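Local coordinates for peptidase S8 and S53, subtilisin, kexin, sedolisin (Mycobacterium smegmatis, PDB 4KG7), which is a subtilisin-like serine protease (mycosin MycP3) of the ESX-3 type VII secretion system that probably cleaves peptide bonds by a charge-relay mechanism, at residues A[68-73]-A[166-171]; A[83-88]-A[96-101]. All blocks are in the same frame, centred on the assembly; numbering follows the deposited sequence.

Contact 1: A[68-73]-A[166-171]; sequences TVAVID and VRAADM
Ala70 and Ala168 meet methyl to methyl, CB to CB at 3.6 Å, and this pair is the closest approach of segment 68-73 to segment 166-171, the last turn of helix 150-170. With no longer side chain at either position, the backbones come close: the CA atoms of Ala70 and Ala168 are 5.9 Å apart. A second apolar contact lies two residues further along the strand, where Ile72 reaches the same methyl group with the end of its longer branch, CD1 standing 4.2 Å from Ala168 CB. Ile72 gets there because its CG1 arm is extended (chi2 -177°), carrying CD1 out from the strand to the helix. Around these atoms, Ile133 and Ile176 of the flanking strands also touch Ala168, so the helix methyl sits in a buried apolar setting.

No hydrogen bond crosses between the two segments. On the strand, the backbone of Ala70 is hydrogen-bonded to Val175 and Asn177 of the next strand; on the helix, the closing turn is held by bonds such as Asp170 N to Val166 O at 2.9 Å.

Val71 turns to the other face, against helix 104-113, and Asp73 OD1 is hydrogen-bonded to His104 ND1. This is the alpha/beta sandwich of the subtilisin fold, helices on both faces of a parallel sheet, an interior strand of which ends at the predicted charge-relay aspartate.

Contact 2: A[83-88]-A[96-101]; sequences PNVEAG and DGLTDC
Leu98 reaches back over the start of strand 85-90, its two methyl groups divided between Val85 and Ala87. The CD2 methyl lies 3.6 Å from Val85 CG1, and CD1 is 4.2 Å from Ala87 CB. Leu98 holds CG anti to its carbonyl carbon (chi1 -57°), with the chain extended beyond, which sends the forked end across to the strand. Val85 answers with its CG1 branch; the two side chains lie alongside each other, pointing in opposite senses. CD2 of Leu98 also lies 4.0 Å from Glu86 O, so the same methyl touches both a side chain and the strand backbone.

Nearer the end of the strand segment the contact passes to Asp96. Its CB is 3.7 Å from Ala87 CB, and Asp96 O comes 3.2 Å from Ala87 CB. The Asp96 carboxylate folds forward along its own chain, CG lying between the backbone N and the carbonyl carbon (chi1 58°). From there Asp96 OD1 accepts the N-H of Leu98, N to OD1 2.8 Å, forming an Asx turn. The donor stands above the carboxylate plane, 46° out of it. This turn lies in the loop that joins edge strand 85-90 of the subtilisin-type parallel sheet to helix 104-113, which begins with the predicted catalytic His104.

Gly97, at the centre of the turn, has a positive phi, a conformation glycine adopts readily. Gly97 O is hydrogen-bonded to Ser132 OG on the neighbouring strand. Further along, Asp100 OD1 accepts from the backbone of Asp102 and Gly103 and is also hydrogen-bonded to Thr74 OG1, and Cys101 is joined to Cys32 by a disulfide.

After the N-terminal strand and two short helices, the chain enters strand 68-73, inside the sheet, and then strand 85-90 at its edge. Contact 2 closes a short loop at once, bringing 96-101 back onto 83-88 before helix 104-113 begins. Contact 1 closes later and more widely, when helix 150-170 ends against strand 68-73, and the whole of contact 2 falls within that span; the two do not cross. They also touch: Arg167 NE probably hydrogen-bonds Gly88 O at 2.8 Å, and Met171 CE packs 3.4 Å from Ala87 O. The end of helix 150-170 is thus tied both to the sheet's interior and to its edge strand.

Contact 1: A[68-73]-A[166-171]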
ATOM      1  N   THR A  68      -1.742  10.528  11.372  1.00 10.53           N
ATOM      2  CA  THR A  68      -2.559  10.632  10.172  1.00 10.62           C
ATOM      3  C   THR A  68      -1.930   9.763   9.093  1.00  9.28           C
ATOM      4  O   THR A  68      -0.753   9.929   8.785  1.00  9.03           O
ATOM      5  CB  THR A  68      -2.637  12.081   9.665  1.00 11.75           C
ATOM      6  OG1 THR A  68      -3.254  12.907  10.673  1.00 13.19           O
ATOM      7  CG2 THR A  68      -3.469  12.154   8.429  1.00 12.28           C
ATOM      8  N   VAL A  69      -2.709   8.855   8.525  1.00  8.54           N
ATOM      9  CA  VAL A  69      -2.257   7.982   7.450  1.00  7.88           C
ATOM     10  C   VAL A  69      -3.012   8.333   6.187  1.00  7.48           C
ATOM     11  O   VAL A  69      -4.258   8.324   6.172  1.00  7.69           O
ATOM     12  CB  VAL A  69      -2.499   6.480   7.771  1.00  7.98           C
ATOM     13  CG1 VAL A  69      -1.969   5.599   6.662  1.00  7.78           C
ATOM     14  CG2 VAL A  69      -1.896   6.079   9.126  1.00  8.21           C
ATOM     15  N   ALA A  70      -2.278   8.646   5.129  1.00  6.86           N
ATOM     16  CA  ALA A  70      -2.916   8.876   3.825  1.00  6.67           C
ATOM     17  C   ALA A  70      -3.055   7.557   3.088  1.00  6.37           C
ATOM     18  O   ALA A  70      -2.100   6.805   3.010  1.00  6.54           O
ATOM     19  CB  ALA A  70      -2.098   9.838   2.984  1.00  6.67           C
ATOM     20  N   VAL A  71      -4.237   7.317   2.526  1.00  6.22           N
ATOM     21  CA  VAL A  71      -4.541   6.127   1.734  1.00  6.01           C
ATOM     22  C   VAL A  71      -4.684   6.626   0.296  1.00  6.06           C
ATOM     23  O   VAL A  71      -5.680   7.266  -0.050  1.00  6.43           O
ATOM     24  CB  VAL A  71      -5.829   5.472   2.280  1.00  6.12           C
ATOM     25  CG1 VAL A  71      -6.242   4.288   1.412  1.00  6.12           C
ATOM     26  CG2 VAL A  71      -5.626   5.030   3.714  1.00  6.24           C
ATOM     27  N   ILE A  72      -3.645   6.386  -0.496  1.00  5.80           N
ATOM     28  CA  ILE A  72      -3.599   6.759  -1.901  1.00  5.84           C
ATOM     29  C   ILE A  72      -4.077   5.533  -2.639  1.00  5.89           C
ATOM     30  O   ILE A  72      -3.368   4.565  -2.718  1.00  6.01           O
ATOM     31  CB  ILE A  72      -2.181   7.196  -2.294  1.00  5.84           C
ATOM     32  CG1 ILE A  72      -1.764   8.420  -1.457  1.00  5.88           C
ATOM     33  CG2 ILE A  72      -2.115   7.456  -3.779  1.00  6.09           C
ATOM     34  CD1 ILE A  72      -0.399   8.964  -1.842  1.00  5.92           C
ATOM     35  N   ASP A  73      -5.331   5.545  -3.105  1.00  5.94           N
ATOM     36  CA  ASP A  73      -5.964   4.290  -3.521  1.00  5.95           C
ATOM     37  C   ASP A  73      -7.176   4.584  -4.399  1.00  6.10           C
ATOM     38  O   ASP A  73      -7.202   5.576  -5.117  1.00  6.12           O
ATOM     39  CB  ASP A  73      -6.309   3.473  -2.275  1.00  5.95           C
ATOM     40  CG  ASP A  73      -6.221   1.984  -2.491  1.00  6.14           C
ATOM     41  OD1 ASP A  73      -7.081   1.465  -3.208  1.00  6.34           O
ATOM     42  OD2 ASP A  73      -5.321   1.296  -1.925  1.00  6.41           O
ATOM     43  N   VAL A 166       2.770  14.245  -2.963  1.00  6.28           N
ATOM     44  CA  VAL A 166       2.989  15.595  -2.481  1.00  6.54           C
ATOM     45  C   VAL A 166       1.768  16.088  -1.716  1.00  6.61           C
ATOM     46  O   VAL A 166       1.905  16.682  -0.652  1.00  6.72           O
ATOM     47  CB  VAL A 166       3.313  16.531  -3.637  1.00  6.88           C
ATOM     48  CG1 VAL A 166       3.297  17.971  -3.143  1.00  7.24           C
ATOM     49  CG2 VAL A 166       4.657  16.138  -4.218  1.00  6.97           C
ATOM     50  N   ARG A 167       0.575  15.870  -2.266  1.00  6.65           N
ATOM     51  CA  ARG A 167      -0.657  16.305  -1.589  1.00  6.83           C
ATOM     52  C   ARG A 167      -0.808  15.656  -0.209  1.00  6.70           C
ATOM     53  O   ARG A 167      -1.078  16.338   0.763  1.00  6.97           O
ATOM     54  CB  ARG A 167      -1.852  15.980  -2.477  1.00  6.91           C
ATOM     55  CG  ARG A 167      -3.174  16.526  -1.999  1.00  7.20           C
ATOM     56  CD  ARG A 167      -4.275  16.101  -2.958  1.00  7.35           C
ATOM     57  NE  ARG A 167      -5.527  16.811  -2.657  1.00  7.83           N
ATOM     58  CZ  ARG A 167      -5.797  18.087  -2.974  1.00  8.42           C
ATOM     59  NH1 ARG A 167      -4.949  18.806  -3.711  1.00  8.67           N
ATOM     60  NH2 ARG A 167      -6.979  18.630  -2.638  1.00  8.91           N
ATOM     61  N   ALA A 168      -0.560  14.356  -0.127  1.00  6.56           N
ATOM     62  CA  ALA A 168      -0.645  13.641   1.141  1.00  6.44           C
ATOM     63  C   ALA A 168       0.323  14.231   2.160  1.00  6.80           C
ATOM     64  O   ALA A 168      -0.029  14.461   3.300  1.00  6.84           O
ATOM     65  CB  ALA A 168      -0.341  12.180   0.933  1.00  6.22           C
ATOM     66  N   ALA A 169       1.568  14.417   1.746  1.00  6.90           N
ATOM     67  CA  ALA A 169       2.596  14.964   2.650  1.00  7.28           C
ATOM     68  C   ALA A 169       2.214  16.338   3.110  1.00  7.82           C
ATOM     69  O   ALA A 169       2.319  16.650   4.305  1.00  8.26           O
ATOM     70  CB  ALA A 169       3.958  14.992   1.964  1.00  7.30           C
ATOM     71  N   ASP A 170       1.760  17.179   2.188  1.00  8.14           N
ATOM     72  CA  ASP A 170       1.418  18.558   2.538  1.00  8.83           C
ATOM     73  C   ASP A 170       0.187  18.651   3.402  1.00  9.28           C
ATOM     74  O   ASP A 170       0.048  19.628   4.136  1.00 10.03           O
ATOM     75  CB  ASP A 170       1.279  19.414   1.286  1.00  9.15           C
ATOM     76  CG  ASP A 170       2.597  19.733   0.674  1.00  9.38           C
ATOM     77  OD1 ASP A 170       3.649  19.466   1.311  1.00  9.50           O
ATOM     78  OD2 ASP A 170       2.608  20.278  -0.449  1.00  9.83           O
ATOM     79  N   MET A 171      -0.695  17.658   3.320  1.00  9.30           N
ATOM     80  CA  MET A 171      -1.853  17.547   4.240  1.00  9.64           C
ATOM     81  C   MET A 171      -1.490  17.030   5.646  1.00  9.80           C
ATOM     82  O   MET A 171      -2.373  16.933   6.513  1.00 10.69           O
ATOM     83  CB  MET A 171      -2.952  16.684   3.621  1.00  9.57           C
ATOM     84  CG  MET A 171      -3.657  17.364   2.457  1.00  9.94           C
ATOM     85  SD  MET A 171      -4.945  16.319   1.761  1.00 10.20           S
ATOM     86  CE  MET A 171      -6.238  16.531   2.970  1.00 10.52           C
TER

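Contact 2: A[83-88]-A[96-101]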
ATOM      1  N   PRO A  83     -15.484   5.875  10.435  1.00 14.74           N
ATOM      2  CA  PRO A  83     -15.933   7.223  10.727  1.00 16.26           C
ATOM      3  C   PRO A  83     -14.732   8.185  10.805  1.00 17.20           C
ATOM      4  O   PRO A  83     -14.897   9.391  11.073  1.00 20.91           O
ATOM      5  CB  PRO A  83     -16.545   7.049  12.114  1.00 16.42           C
ATOM      6  CG  PRO A  83     -15.655   6.044  12.772  1.00 15.79           C
ATOM      7  CD  PRO A  83     -15.261   5.091  11.663  1.00 14.95           C
ATOM      8  N   ASN A  84     -13.517   7.660  10.638  1.00 17.79           N
ATOM      9  CA  ASN A  84     -12.305   8.428  10.892  1.00 17.65           C
ATOM     10  C   ASN A  84     -11.576   8.764   9.591  1.00 17.02           C
ATOM     11  O   ASN A  84     -10.325   8.734   9.553  1.00 17.91           O
ATOM     12  CB  ASN A  84     -11.372   7.661  11.858  1.00 18.02           C
ATOM     13  CG  ASN A  84     -11.035   6.248  11.383  1.00 18.04           C
ATOM     14  OD1 ASN A  84     -11.844   5.579  10.742  1.00 18.24           O
ATOM     15  ND2 ASN A  84      -9.843   5.775  11.755  1.00 17.50           N
ATOM     16  N   VAL A  85     -12.352   9.064   8.532  1.00 16.55           N
ATOM     17  CA  VAL A  85     -11.759   9.364   7.202  1.00 15.06           C
ATOM     18  C   VAL A  85     -12.026  10.780   6.687  1.00 14.63           C
ATOM     19  O   VAL A  85     -13.179  11.236   6.578  1.00 17.34           O
ATOM     20  CB  VAL A  85     -12.243   8.385   6.124  1.00 14.52           C
ATOM     21  CG1 VAL A  85     -11.373   8.491   4.873  1.00 13.96           C
ATOM     22  CG2 VAL A  85     -12.261   6.963   6.656  1.00 14.77           C
ATOM     23  N   GLU A  86     -10.939  11.447   6.345  1.00 13.43           N
ATOM     24  CA  GLU A  86     -10.893  12.836   5.895  0.50 13.08           C
ATOM     25  C   GLU A  86     -10.778  12.841   4.368  1.00 12.21           C
ATOM     26  O   GLU A  86     -10.070  12.005   3.794  1.00 10.85           O
ATOM     27  CB  GLU A  86      -9.668  13.534   6.543  0.50 13.31           C
ATOM     28  CG  GLU A  86      -9.354  14.946   6.044  0.50 13.76           C
ATOM     29  CD  GLU A  86      -8.090  15.556   6.656  0.50 13.95           C
ATOM     30  OE1 GLU A  86      -7.492  14.955   7.576  0.50 14.12           O
ATOM     31  OE2 GLU A  86      -7.673  16.637   6.206  0.50 13.95           O
ATOM     32  N   ALA A  87     -11.430  13.794   3.720  1.00 11.83           N
ATOM     33  CA  ALA A  87     -11.332  13.953   2.283  1.00 11.02           C
ATOM     34  C   ALA A  87      -9.944  14.410   1.858  1.00 10.45           C
ATOM     35  O   ALA A  87      -9.438  15.389   2.403  1.00 11.03           O
ATOM     36  CB  ALA A  87     -12.364  14.972   1.840  1.00 11.57           C
ATOM     37  N   GLY A  88      -9.354  13.723   0.876  1.00  9.35           N
ATOM     38  CA  GLY A  88      -8.075  14.123   0.307  1.00  8.90           C
ATOM     39  C   GLY A  88      -8.135  14.348  -1.188  1.00  8.80           C
ATOM     40  O   GLY A  88      -7.114  14.667  -1.781  1.00  9.06           O
ATOM     41  N   ASP A  96     -14.460  14.032  -3.492  1.00 11.16           N
ATOM     42  CA  ASP A  96     -13.646  14.360  -2.328  1.00 10.87           C
ATOM     43  C   ASP A  96     -12.728  13.227  -1.903  1.00  9.93           C
ATOM     44  O   ASP A  96     -11.995  13.347  -0.935  1.00  9.41           O
ATOM     45  CB  ASP A  96     -14.562  14.778  -1.164  1.00 11.44           C
ATOM     46  CG  ASP A  96     -15.580  13.706  -0.765  1.00 11.54           C
ATOM     47  OD1 ASP A  96     -15.587  12.595  -1.348  1.00 11.31           O
ATOM     48  OD2 ASP A  96     -16.414  14.036   0.120  1.00 12.61           O
ATOM     49  N   GLY A  97     -12.748  12.125  -2.636  1.00  9.45           N
ATOM     50  CA  GLY A  97     -11.962  10.988  -2.252  1.00  8.89           C
ATOM     51  C   GLY A  97     -12.711   9.981  -1.396  1.00  8.71           C
ATOM     52  O   GLY A  97     -12.146   8.939  -1.037  1.00  8.29           O
ATOM     53  N   LEU A  98     -13.972  10.272  -1.084  1.00  9.17           N
ATOM     54  CA  LEU A  98     -14.780   9.447  -0.165  1.00  9.28           C
ATOM     55  C   LEU A  98     -15.834   8.625  -0.903  1.00  9.64           C
ATOM     56  O   LEU A  98     -16.834   8.211  -0.322  1.00 10.20           O
ATOM     57  CB  LEU A  98     -15.396  10.303   0.944  1.00  9.58           C
ATOM     58  CG  LEU A  98     -14.379  11.090   1.763  1.00  9.41           C
ATOM     59  CD1 LEU A  98     -15.116  11.974   2.745  1.00 10.05           C
ATOM     60  CD2 LEU A  98     -13.394  10.130   2.441  1.00  9.02           C
ATOM     61  N   THR A  99     -15.575   8.404  -2.186  1.00  9.71           N
ATOM     62  CA  THR A  99     -16.338   7.480  -2.990  1.00 10.01           C
ATOM     63  C   THR A  99     -15.402   6.375  -3.504  1.00  9.52           C
ATOM     64  O   THR A  99     -14.445   6.641  -4.205  1.00  9.48           O
ATOM     65  CB  THR A  99     -17.001   8.174  -4.192  1.00 10.64           C
ATOM     66  OG1 THR A  99     -17.908   9.174  -3.729  1.00 11.59           O
ATOM     67  CG2 THR A  99     -17.743   7.156  -5.002  1.00 11.02           C
ATOM     68  N   ASP A 100     -15.722   5.128  -3.193  1.00  9.36           N
ATOM     69  CA  ASP A 100     -14.945   3.996  -3.648  1.00  8.90           C
ATOM     70  C   ASP A 100     -15.803   3.111  -4.557  1.00  9.54           C
ATOM     71  O   ASP A 100     -16.667   2.380  -4.076  1.00  9.63           O
ATOM     72  CB  ASP A 100     -14.476   3.218  -2.420  1.00  8.31           C
ATOM     73  CG  ASP A 100     -13.598   2.030  -2.767  1.00  7.93           C
ATOM     74  OD1 ASP A 100     -13.252   1.863  -3.964  1.00  7.96           O
ATOM     75  OD2 ASP A 100     -13.294   1.245  -1.845  1.00  7.56           O
ATOM     76  N   CYS A 101     -15.516   3.164  -5.845  1.00 10.14           N
ATOM     77  CA  CYS A 101     -16.252   2.408  -6.865  1.00 11.26           C
ATOM     78  C   CYS A 101     -15.673   0.999  -7.049  1.00 10.67           C
ATOM     79  O   CYS A 101     -16.202   0.199  -7.815  1.00 10.87           O
ATOM     80  CB  CYS A 101     -16.191   3.223  -8.173  1.00 12.74           C
ATOM     81  SG  CYS A 101     -17.090   2.657  -9.648  1.00 15.87           S
TER